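Local coordinates for TIGR00725 family protein (Thermotoga maritima, PDB 1RCU), which is of unknown function but, as a SLOG cluster4 protein with a Rossmann-like fold, probably binds a nucleotide or related ligand, at residues G33-K37 against S38-E42; G127-G130 against T131-I135; S41-R44 against D45-L48; Y167-N170 against R171-E175; E71-S74 against Q75-E79. All blocks are in the same frame, centred on the assembly; numbering follows the deposited sequence.

Contact 1 (G33-K37 against S38-E42); sequences GPVNK and SPVSE
K37 O is the polar atom round which this loop folds. S41 N donates a hydrogen bond to it at 2.9 Å, with an N-H...O angle of 145°. The donor stands above the carbonyl plane, well off a lone pair. The arrangement is a type I beta turn, P34 to K37, followed by a tight bend with a cis peptide before P39. It lies in the loop between strand 25-30 and helix 44-56 of a Rossmann-like sheet. V40 fills the inside of the bend. Its CG1 points between two backbone oxygens, 3.0 Å from P34 O and 3.2 Å from K37 O. Its chi1 of 32° is off a staggered position, and the 3.0 Å approach is doubtful in detail. The other methyl, V40 CG2, lies anti to the backbone N and meets V35 CG2 at 4.3 Å. Both valines then rest on L72 of helix 68-79, and G33 N is tied to D67 OD1. The turn's own bond, K37 N to P34 O, is weak. Further on, S38 OG faces the E42 carboxylate and can give its one proton weakly to either oxygen, with OE1 at 2.9 Å and OE2 at 3.0 Å.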
# COMPACT_ATOMS: atom_id res chain seq x y z
N GLY A 33 21.82 -9.22 0.09
CA GLY A 33 23.23 -8.95 -0.18
C GLY A 33 23.89 -10.01 -1.04
O GLY A 33 23.28 -11.04 -1.32
N PRO A 34 25.15 -9.81 -1.45
CA PRO A 34 25.78 -10.83 -2.29
C PRO A 34 25.91 -12.20 -1.65
O PRO A 34 26.39 -12.37 -0.54
CB PRO A 34 27.12 -10.20 -2.64
CG PRO A 34 27.48 -9.54 -1.38
CD PRO A 34 26.17 -8.88 -0.94
N VAL A 35 25.47 -13.19 -2.41
CA VAL A 35 25.47 -14.58 -1.99
C VAL A 35 26.88 -15.15 -1.76
O VAL A 35 27.06 -16.07 -0.96
CB VAL A 35 24.69 -15.41 -3.04
CG1 VAL A 35 25.36 -16.73 -3.32
CG2 VAL A 35 23.28 -15.65 -2.54
N ASN A 36 27.87 -14.57 -2.42
CA ASN A 36 29.27 -15.00 -2.34
C ASN A 36 30.12 -14.39 -1.22
O ASN A 36 31.30 -14.71 -1.09
CB ASN A 36 29.93 -14.73 -3.69
CG ASN A 36 29.24 -13.59 -4.46
OD1 ASN A 36 28.93 -12.54 -3.89
ND2 ASN A 36 29.02 -13.80 -5.75
N LYS A 37 29.52 -13.52 -0.40
CA LYS A 37 30.27 -12.87 0.67
C LYS A 37 29.58 -12.95 2.02
O LYS A 37 28.42 -13.33 2.09
CB LYS A 37 30.55 -11.43 0.25
CG LYS A 37 31.25 -11.40 -1.11
CD LYS A 37 31.64 -10.02 -1.62
CE LYS A 37 32.26 -10.15 -3.02
NZ LYS A 37 32.97 -8.92 -3.48
N SER A 38 30.29 -12.61 3.09
CA SER A 38 29.72 -12.64 4.43
C SER A 38 28.60 -11.62 4.55
O SER A 38 28.59 -10.62 3.83
CB SER A 38 30.79 -12.33 5.47
OG SER A 38 31.78 -13.34 5.50
N PRO A 39 27.62 -11.86 5.44
CA PRO A 39 27.51 -13.01 6.35
C PRO A 39 26.69 -14.14 5.72
O PRO A 39 26.46 -15.18 6.35
CB PRO A 39 26.81 -12.40 7.55
CG PRO A 39 25.79 -11.54 6.88
CD PRO A 39 26.60 -10.85 5.77
N VAL A 40 26.24 -13.93 4.49
CA VAL A 40 25.41 -14.93 3.81
C VAL A 40 26.18 -16.14 3.24
O VAL A 40 25.61 -17.23 3.13
CB VAL A 40 24.53 -14.24 2.72
CG1 VAL A 40 25.26 -13.07 2.15
CG2 VAL A 40 24.17 -15.22 1.62
N SER A 41 27.45 -15.97 2.89
CA SER A 41 28.21 -17.09 2.33
C SER A 41 28.37 -18.22 3.35
O SER A 41 28.29 -19.40 3.00
CB SER A 41 29.59 -16.62 1.83
OG SER A 41 30.51 -16.40 2.89
N GLU A 42 28.59 -17.87 4.61
CA GLU A 42 28.76 -18.85 5.68
C GLU A 42 27.50 -19.68 5.85
O GLU A 42 27.53 -20.75 6.43
CB GLU A 42 29.05 -18.16 7.02
CG GLU A 42 30.43 -17.54 7.19
CD GLU A 42 30.68 -16.34 6.29
OE1 GLU A 42 29.83 -15.43 6.22
OE2 GLU A 42 31.76 -16.31 5.65

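Contact 2 (G127-G130 against T131-I135); sequences GEIG and TAIEI
G130, T131 and I129 form the first turn of helix 129-140. G130 and I129 meet residues further along the helix, while T131 meets those before it. G130 O accepts E134 N at 3.0 Å, and the CG of E134 lies 3.2 Å from the same oxygen. I129 O takes I133 N at 2.9 Å, nearly along the C=O axis. I129 CG1 touches I133 CD1 at 4.3 Å. The T131 chi1 of -60° sets OG1 beside its own backbone N and 3.4 Å from G127 CA. T131 CB packs there too, and the G127 backbone, phi 93°, is in a region that suits glycine. E128, the N-cap residue, begins the helical pattern through E128 O to A132 N. The run G127-x-x-G130-T131-x-x-E134 partly resembles the PGGxGTxxE signature of LOG-type relatives, with E128 in place of the second glycine, consistent with the SLOG assignment. The helix start meets the second subunit: D169 OD1 there accepts I129 N, and N170 N there bonds E128 OE1. Within the chain the helix links parallel strands 121-125 and 145-148. T131 leans on V29 and S124 of the sheet, I133 on helix 108-116, and E134 OE2 bonds S112 OG of that helix.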
# COMPACT_ATOMS: atom_id res chain seq x y z
N GLY A 127 19.82 -12.38 8.92
CA GLY A 127 19.04 -11.18 8.72
C GLY A 127 19.35 -9.90 9.47
O GLY A 127 19.80 -9.90 10.62
N GLU A 128 19.11 -8.79 8.77
CA GLU A 128 19.30 -7.47 9.33
C GLU A 128 17.92 -6.90 9.65
O GLU A 128 16.95 -7.64 9.82
CB GLU A 128 20.07 -6.57 8.35
CG GLU A 128 21.54 -6.97 8.10
CD GLU A 128 22.40 -7.02 9.37
OE1 GLU A 128 22.06 -6.35 10.38
OE2 GLU A 128 23.43 -7.71 9.36
N ILE A 129 17.82 -5.58 9.71
CA ILE A 129 16.57 -4.95 10.10
C ILE A 129 15.32 -5.46 9.36
O ILE A 129 14.27 -5.66 9.96
CB ILE A 129 16.67 -3.41 10.02
CG1 ILE A 129 15.56 -2.81 10.88
CG2 ILE A 129 16.57 -2.92 8.60
CD1 ILE A 129 15.75 -3.09 12.38
N GLY A 130 15.45 -5.68 8.06
CA GLY A 130 14.31 -6.17 7.30
C GLY A 130 13.74 -7.46 7.85
O GLY A 130 12.53 -7.62 8.02
N THR A 131 14.63 -8.39 8.13
CA THR A 131 14.24 -9.70 8.64
C THR A 131 13.62 -9.56 10.03
O THR A 131 12.72 -10.33 10.42
CB THR A 131 15.48 -10.63 8.66
OG1 THR A 131 15.99 -10.77 7.32
CG2 THR A 131 15.11 -12.01 9.19
N ALA A 132 14.09 -8.57 10.77
CA ALA A 132 13.58 -8.32 12.11
C ALA A 132 12.13 -7.84 12.03
O ALA A 132 11.28 -8.28 12.80
CB ALA A 132 14.46 -7.29 12.80
N ILE A 133 11.88 -6.93 11.10
CA ILE A 133 10.55 -6.38 10.90
C ILE A 133 9.60 -7.48 10.45
O ILE A 133 8.43 -7.51 10.85
CB ILE A 133 10.58 -5.26 9.82
CG1 ILE A 133 11.36 -4.06 10.36
CG2 ILE A 133 9.16 -4.86 9.44
CD1 ILE A 133 11.58 -2.97 9.34
N GLU A 134 10.11 -8.40 9.63
CA GLU A 134 9.31 -9.51 9.15
C GLU A 134 8.98 -10.52 10.26
O GLU A 134 7.87 -11.05 10.29
CB GLU A 134 10.02 -10.21 7.98
CG GLU A 134 10.12 -9.28 6.78
CD GLU A 134 11.01 -9.79 5.68
OE1 GLU A 134 11.99 -10.50 5.98
OE2 GLU A 134 10.73 -9.47 4.51
N ILE A 135 9.94 -10.77 11.14
CA ILE A 135 9.75 -11.70 12.25
C ILE A 135 8.67 -11.11 13.17
O ILE A 135 7.73 -11.80 13.56
CB ILE A 135 11.10 -11.92 13.03
CG1 ILE A 135 12.08 -12.73 12.17
CG2 ILE A 135 10.83 -12.62 14.35
CD1 ILE A 135 13.51 -12.75 12.73

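Contact 3 (S41-R44 against D45-L48); sequences SELR and DICL
C47 has a chi1 of -76°, which sets SG beside its own backbone N. The sulfur thereby comes 3.2 Å from L43 O and 4.3 Å from L43 CB. I46 is turned differently. Its chi1 of 29° lies off a staggered position, and it brings CG1 to 3.3 Å from L43 O and 4.0 Å from L43 CB. L43 O is thus flanked by two side chains, while C47 N donates to it at 3.0 Å. This is the opening turn of helix 44-56, with L43 at the N-cap position. One residue on, L48 N bonds R44 O at 2.9 Å, with an N-H...O angle of 161°. The aliphatic part of R44 lies near L48, CG to CD1 4.4 Å. Before the helix, R44 N is held by S41 O in the lead-in turn. The guanidinium reaches back along the loop, where R44 NH1 makes a weak hydrogen bond with V35 O. The turn packs on helix 68-79: R44 and C47 meet L72, C47 also meets V69, and L48 meets Q75. So the two helices that follow strands 25-30 and 60-63 lie side by side.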
# COMPACT_ATOMS: atom_id res chain seq x y z
N SER A 41 27.45 -15.97 2.89
CA SER A 41 28.21 -17.09 2.33
C SER A 41 28.37 -18.22 3.35
O SER A 41 28.29 -19.40 3.00
CB SER A 41 29.59 -16.62 1.83
OG SER A 41 30.51 -16.40 2.89
N GLU A 42 28.59 -17.87 4.61
CA GLU A 42 28.76 -18.85 5.68
C GLU A 42 27.50 -19.68 5.85
O GLU A 42 27.53 -20.75 6.43
CB GLU A 42 29.05 -18.16 7.02
CG GLU A 42 30.43 -17.54 7.19
CD GLU A 42 30.68 -16.34 6.29
OE1 GLU A 42 29.83 -15.43 6.22
OE2 GLU A 42 31.76 -16.31 5.65
N LEU A 43 26.37 -19.16 5.37
CA LEU A 43 25.09 -19.83 5.53
C LEU A 43 24.61 -20.58 4.28
O LEU A 43 23.44 -20.91 4.15
CB LEU A 43 24.04 -18.81 5.97
CG LEU A 43 24.08 -18.27 7.41
CD1 LEU A 43 25.51 -18.07 7.88
CD2 LEU A 43 23.30 -16.97 7.47
N ARG A 44 25.54 -20.87 3.38
CA ARG A 44 25.21 -21.55 2.13
C ARG A 44 24.60 -22.94 2.30
O ARG A 44 23.51 -23.20 1.80
CB ARG A 44 26.44 -21.64 1.25
CG ARG A 44 26.12 -22.00 -0.18
CD ARG A 44 27.36 -22.19 -1.01
NE ARG A 44 27.16 -21.69 -2.36
CZ ARG A 44 27.13 -20.39 -2.68
NH1 ARG A 44 27.29 -19.46 -1.75
NH2 ARG A 44 26.92 -20.02 -3.94
N ASP A 45 25.30 -23.83 2.98
CA ASP A 45 24.81 -25.18 3.19
C ASP A 45 23.45 -25.23 3.88
O ASP A 45 22.57 -25.96 3.45
CB ASP A 45 25.82 -26.01 4.00
CG ASP A 45 27.14 -26.20 3.28
OD1 ASP A 45 27.15 -26.16 2.04
OD2 ASP A 45 28.16 -26.40 3.97
N ILE A 46 23.27 -24.46 4.95
CA ILE A 46 21.98 -24.48 5.63
C ILE A 46 20.88 -23.94 4.72
O ILE A 46 19.80 -24.51 4.66
CB ILE A 46 21.96 -23.68 6.97
CG1 ILE A 46 22.96 -22.53 6.93
CG2 ILE A 46 22.18 -24.63 8.14
CD1 ILE A 46 23.95 -22.52 8.08
N CYS A 47 21.17 -22.87 3.98
CA CYS A 47 20.18 -22.30 3.06
C CYS A 47 19.76 -23.30 1.98
O CYS A 47 18.58 -23.41 1.66
CB CYS A 47 20.69 -21.02 2.39
SG CYS A 47 20.68 -19.56 3.43
N LEU A 48 20.74 -24.01 1.41
CA LEU A 48 20.47 -24.99 0.36
C LEU A 48 19.74 -26.19 0.93
O LEU A 48 18.85 -26.73 0.27
CB LEU A 48 21.76 -25.49 -0.29
CG LEU A 48 22.53 -24.60 -1.27
CD1 LEU A 48 23.78 -25.34 -1.75
CD2 LEU A 48 21.64 -24.23 -2.45

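Contact 4 (Y167-N170 against R171-E175); sequences YLDN and RRIVE
Y167 and R172 meet as a CH-pi contact. R172 CG lies over one face of the ring, 3.6 Å from the centroid and 20° off the ring normal. The two side chains cross at about a right angle, with the ring and guanidinium planes 46° apart. R172 CG is beside its own backbone N, and the bend at chi2 of 112° turns CD and NE away from the ring toward N170 O, which lies at the guanidinium edge. V174 O sits at the ring's edge, near its plane, 3.5 Å from Y167 CD1.

D169 carries the polar half. Its OD1 forms a salt bridge with R171 NH1 at 3.1 Å. Its OD2 accepts R171 N at 2.9 Å from above the carboxylate plane, which makes an Asx turn. The backbone closes as well: R172 N donates to D169 O at 2.9 Å, the bond of a type I beta turn from D169 to R172. The turn belongs to the long loop between helix 153-157 and strand 176-179, the last strand of the parallel sheet.

In the second shell, Y139 of helix 129-140 packs against Y167, L168 and V174, and its OH bonds D169 OD2, so that oxygen has two donors. D164 OD2 takes R172 NH2 in a salt bridge, which anchors the guanidinium of the arginine whose CG lies on Y167. Outermost is the second subunit, whose E128 packs against D169 and R171, whose R157 packs against N170, and whose W154 gives NE1 to L168 O.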
# COMPACT_ATOMS: atom_id res chain seq x y z
N TYR A 167 7.21 -15.72 23.32
CA TYR A 167 6.49 -14.59 22.74
C TYR A 167 7.20 -13.26 22.53
O TYR A 167 8.19 -12.96 23.19
CB TYR A 167 5.20 -14.37 23.55
CG TYR A 167 4.40 -15.64 23.74
CD1 TYR A 167 3.65 -16.18 22.71
CD2 TYR A 167 4.44 -16.32 24.96
CE1 TYR A 167 2.95 -17.38 22.87
CE2 TYR A 167 3.75 -17.51 25.14
CZ TYR A 167 3.01 -18.04 24.10
OH TYR A 167 2.38 -19.26 24.28
N LEU A 168 6.66 -12.48 21.59
CA LEU A 168 7.21 -11.17 21.24
C LEU A 168 6.46 -9.96 21.81
O LEU A 168 6.87 -8.82 21.55
CB LEU A 168 7.34 -11.02 19.73
CG LEU A 168 8.73 -11.19 19.08
CD1 LEU A 168 9.77 -11.47 20.12
CD2 LEU A 168 8.69 -12.30 18.04
N ASP A 169 5.36 -10.20 22.53
CA ASP A 169 4.58 -9.14 23.20
C ASP A 169 3.54 -9.75 24.15
O ASP A 169 3.16 -10.91 24.00
CB ASP A 169 3.93 -8.14 22.21
CG ASP A 169 2.53 -8.53 21.75
OD1 ASP A 169 1.87 -7.67 21.12
OD2 ASP A 169 2.08 -9.67 21.99
N ASN A 170 3.09 -8.97 25.12
CA ASN A 170 2.16 -9.49 26.13
C ASN A 170 0.77 -9.97 25.74
O ASN A 170 -0.04 -10.28 26.60
CB ASN A 170 2.06 -8.48 27.27
CG ASN A 170 3.39 -8.29 27.98
OD1 ASN A 170 3.85 -7.17 28.18
ND2 ASN A 170 4.02 -9.40 28.35
N ARG A 171 0.49 -10.05 24.44
CA ARG A 171 -0.80 -10.53 23.99
C ARG A 171 -0.60 -11.97 23.54
O ARG A 171 -1.55 -12.66 23.17
CB ARG A 171 -1.32 -9.66 22.84
CG ARG A 171 -1.48 -8.19 23.20
CD ARG A 171 -2.59 -7.53 22.38
NE ARG A 171 -2.48 -6.07 22.38
CZ ARG A 171 -1.58 -5.38 21.68
NH1 ARG A 171 -0.70 -6.02 20.92
NH2 ARG A 171 -1.55 -4.06 21.75
N ARG A 172 0.66 -12.39 23.59
CA ARG A 172 1.08 -13.73 23.20
C ARG A 172 0.34 -14.25 21.98
O ARG A 172 -0.18 -15.36 21.98
CB ARG A 172 0.87 -14.70 24.36
CG ARG A 172 1.71 -14.41 25.58
CD ARG A 172 0.85 -13.95 26.74
NE ARG A 172 1.66 -13.48 27.86
CZ ARG A 172 2.47 -14.25 28.57
NH1 ARG A 172 2.58 -15.54 28.29
NH2 ARG A 172 3.19 -13.72 29.56
N ILE A 173 0.32 -13.45 20.93
CA ILE A 173 -0.39 -13.79 19.71
C ILE A 173 -0.09 -15.20 19.17
O ILE A 173 -1.02 -15.96 18.93
CB ILE A 173 -0.10 -12.73 18.64
CG1 ILE A 173 -0.41 -11.36 19.24
CG2 ILE A 173 -0.94 -12.98 17.41
CD1 ILE A 173 -0.00 -10.16 18.37
N VAL A 174 1.18 -15.54 18.98
CA VAL A 174 1.53 -16.87 18.47
C VAL A 174 2.94 -17.22 18.93
O VAL A 174 3.75 -16.34 19.20
CB VAL A 174 1.42 -16.94 16.92
CG1 VAL A 174 2.35 -15.92 16.28
CG2 VAL A 174 1.75 -18.34 16.44
N GLU A 175 3.24 -18.51 19.04
CA GLU A 175 4.55 -18.93 19.53
C GLU A 175 5.70 -18.79 18.54
O GLU A 175 5.57 -19.06 17.35
CB GLU A 175 4.49 -20.39 20.02
CG GLU A 175 5.77 -20.83 20.72
CD GLU A 175 5.81 -22.32 21.08
OE1 GLU A 175 4.73 -22.91 21.29
OE2 GLU A 175 6.92 -22.88 21.17

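Contact 5 (E71-S74 against Q75-E79); sequences ELVS and QGVRE
The Q75 amide has E79 OE2 close to its plane, 9° out of it, and L72 CD2 only as a loose neighbour, 4.5 Å from Q75 OE1. L48 and Y97 also pack on the Q75 side chain. The bond from Q75 NE2 to E79 OE2 is 2.8 Å with an N-H...O angle of 163°. E79 OE2 is met nearly along its own C-O bond. Q75 reaches there with CG anti to its backbone N and an extended chain beyond.

Beneath this lies regular alpha helix, the last turns of helix 68-79. Four backbone bonds cross the contact: E71 O to Q75 N, L72 O to G76 N, V73 O to V77 N and S74 O to R78 N. The last is the straightest, 2.9 Å and 173° at the hydrogen. V77 CG2 lies beside its own backbone N and comes within 3.2 Å of V73 O. It also reaches V73 CG1 at 4.4 Å. S74 OG is buried and bonds both M70 O and N63 ND2.

The helix joins parallel strands 60-63 and 84-88. S74, V77 and R78 pack on V84 of the sheet, while L72, Q75 and V77 meet helix 44-56. E79 OE1 forms a salt bridge with R52 of that helix. The E79 carboxylate is therefore gripped at both oxygens, by a neutral amide from its own helix and a charged arginine from the next, which probably favours its ionised form.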
# COMPACT_ATOMS: atom_id res chain seq x y z
N GLU A 71 18.08 -16.00 -2.28
CA GLU A 71 18.58 -16.62 -3.49
C GLU A 71 18.98 -18.07 -3.30
O GLU A 71 18.62 -18.93 -4.10
CB GLU A 71 19.78 -15.83 -4.02
CG GLU A 71 20.33 -16.35 -5.35
CD GLU A 71 21.33 -15.40 -5.96
OE1 GLU A 71 20.99 -14.20 -6.11
OE2 GLU A 71 22.45 -15.85 -6.30
N LEU A 72 19.71 -18.34 -2.22
CA LEU A 72 20.19 -19.68 -1.92
C LEU A 72 19.08 -20.67 -1.59
O LEU A 72 19.11 -21.83 -2.02
CB LEU A 72 21.18 -19.61 -0.76
CG LEU A 72 22.38 -18.69 -1.05
CD1 LEU A 72 23.19 -18.51 0.21
CD2 LEU A 72 23.23 -19.27 -2.18
N VAL A 73 18.09 -20.21 -0.83
CA VAL A 73 16.97 -21.07 -0.49
C VAL A 73 16.22 -21.38 -1.78
O VAL A 73 15.80 -22.52 -2.01
CB VAL A 73 16.06 -20.38 0.53
CG1 VAL A 73 14.67 -20.98 0.49
CG2 VAL A 73 16.66 -20.55 1.93
N SER A 74 16.09 -20.38 -2.65
CA SER A 74 15.40 -20.59 -3.91
C SER A 74 16.14 -21.61 -4.79
O SER A 74 15.53 -22.49 -5.38
CB SER A 74 15.26 -19.26 -4.63
OG SER A 74 14.51 -18.36 -3.85
N GLN A 75 17.46 -21.48 -4.86
CA GLN A 75 18.26 -22.40 -5.65
C GLN A 75 17.99 -23.81 -5.14
O GLN A 75 17.80 -24.75 -5.91
CB GLN A 75 19.75 -22.09 -5.48
CG GLN A 75 20.68 -22.91 -6.38
CD GLN A 75 22.14 -22.69 -6.01
OE1 GLN A 75 22.61 -21.55 -5.96
NE2 GLN A 75 22.85 -23.78 -5.74
N GLY A 76 17.95 -23.95 -3.82
CA GLY A 76 17.71 -25.25 -3.22
C GLY A 76 16.35 -25.82 -3.57
O GLY A 76 16.22 -27.03 -3.77
N VAL A 77 15.34 -24.96 -3.64
CA VAL A 77 14.00 -25.41 -3.96
C VAL A 77 13.94 -25.86 -5.41
O VAL A 77 13.41 -26.93 -5.72
CB VAL A 77 12.96 -24.30 -3.73
CG1 VAL A 77 11.60 -24.78 -4.18
CG2 VAL A 77 12.92 -23.90 -2.26
N ARG A 78 14.49 -25.05 -6.31
CA ARG A 78 14.48 -25.38 -7.73
C ARG A 78 15.32 -26.62 -8.01
O ARG A 78 14.96 -27.47 -8.83
CB ARG A 78 14.99 -24.23 -8.57
CG ARG A 78 14.11 -23.02 -8.50
CD ARG A 78 12.74 -23.26 -9.10
NE ARG A 78 12.56 -22.54 -10.36
CZ ARG A 78 12.75 -23.07 -11.56
NH1 ARG A 78 12.57 -22.35 -12.66
NH2 ARG A 78 13.11 -24.34 -11.66
N GLU A 79 16.44 -26.73 -7.32
CA GLU A 79 17.29 -27.90 -7.49
C GLU A 79 16.46 -29.15 -7.28
O GLU A 79 16.55 -30.10 -8.05
CB GLU A 79 18.43 -27.87 -6.49
CG GLU A 79 19.76 -27.53 -7.11
CD GLU A 79 20.78 -27.08 -6.09
OE1 GLU A 79 20.84 -27.67 -5.00
OE2 GLU A 79 21.54 -26.13 -6.39

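Overall arrangement
All five contacts belong to one Rossmann-like domain with a parallel sheet. Along the chain they run 1, 3, 5, 2, 4. Contacts 1 and 3 share S41 and E42, and their centres are about 9 Å apart; together they cover most of the loop after strand 25-30 and the start of helix 44-56. Contact 5, on helix 68-79, touches both through L72, with its centre about 11 Å from that of contact 3. Contact 2, at the start of helix 129-140, lies about 20 Å from contact 5, centre to centre, on the opposite side of the chain's centre. Contact 4 touches contact 2 through L168 and I135. Contacts 2 and 4 both face the second subunit, so helix 129-140 and the loop before strand 176-179 take part in the subunit interface.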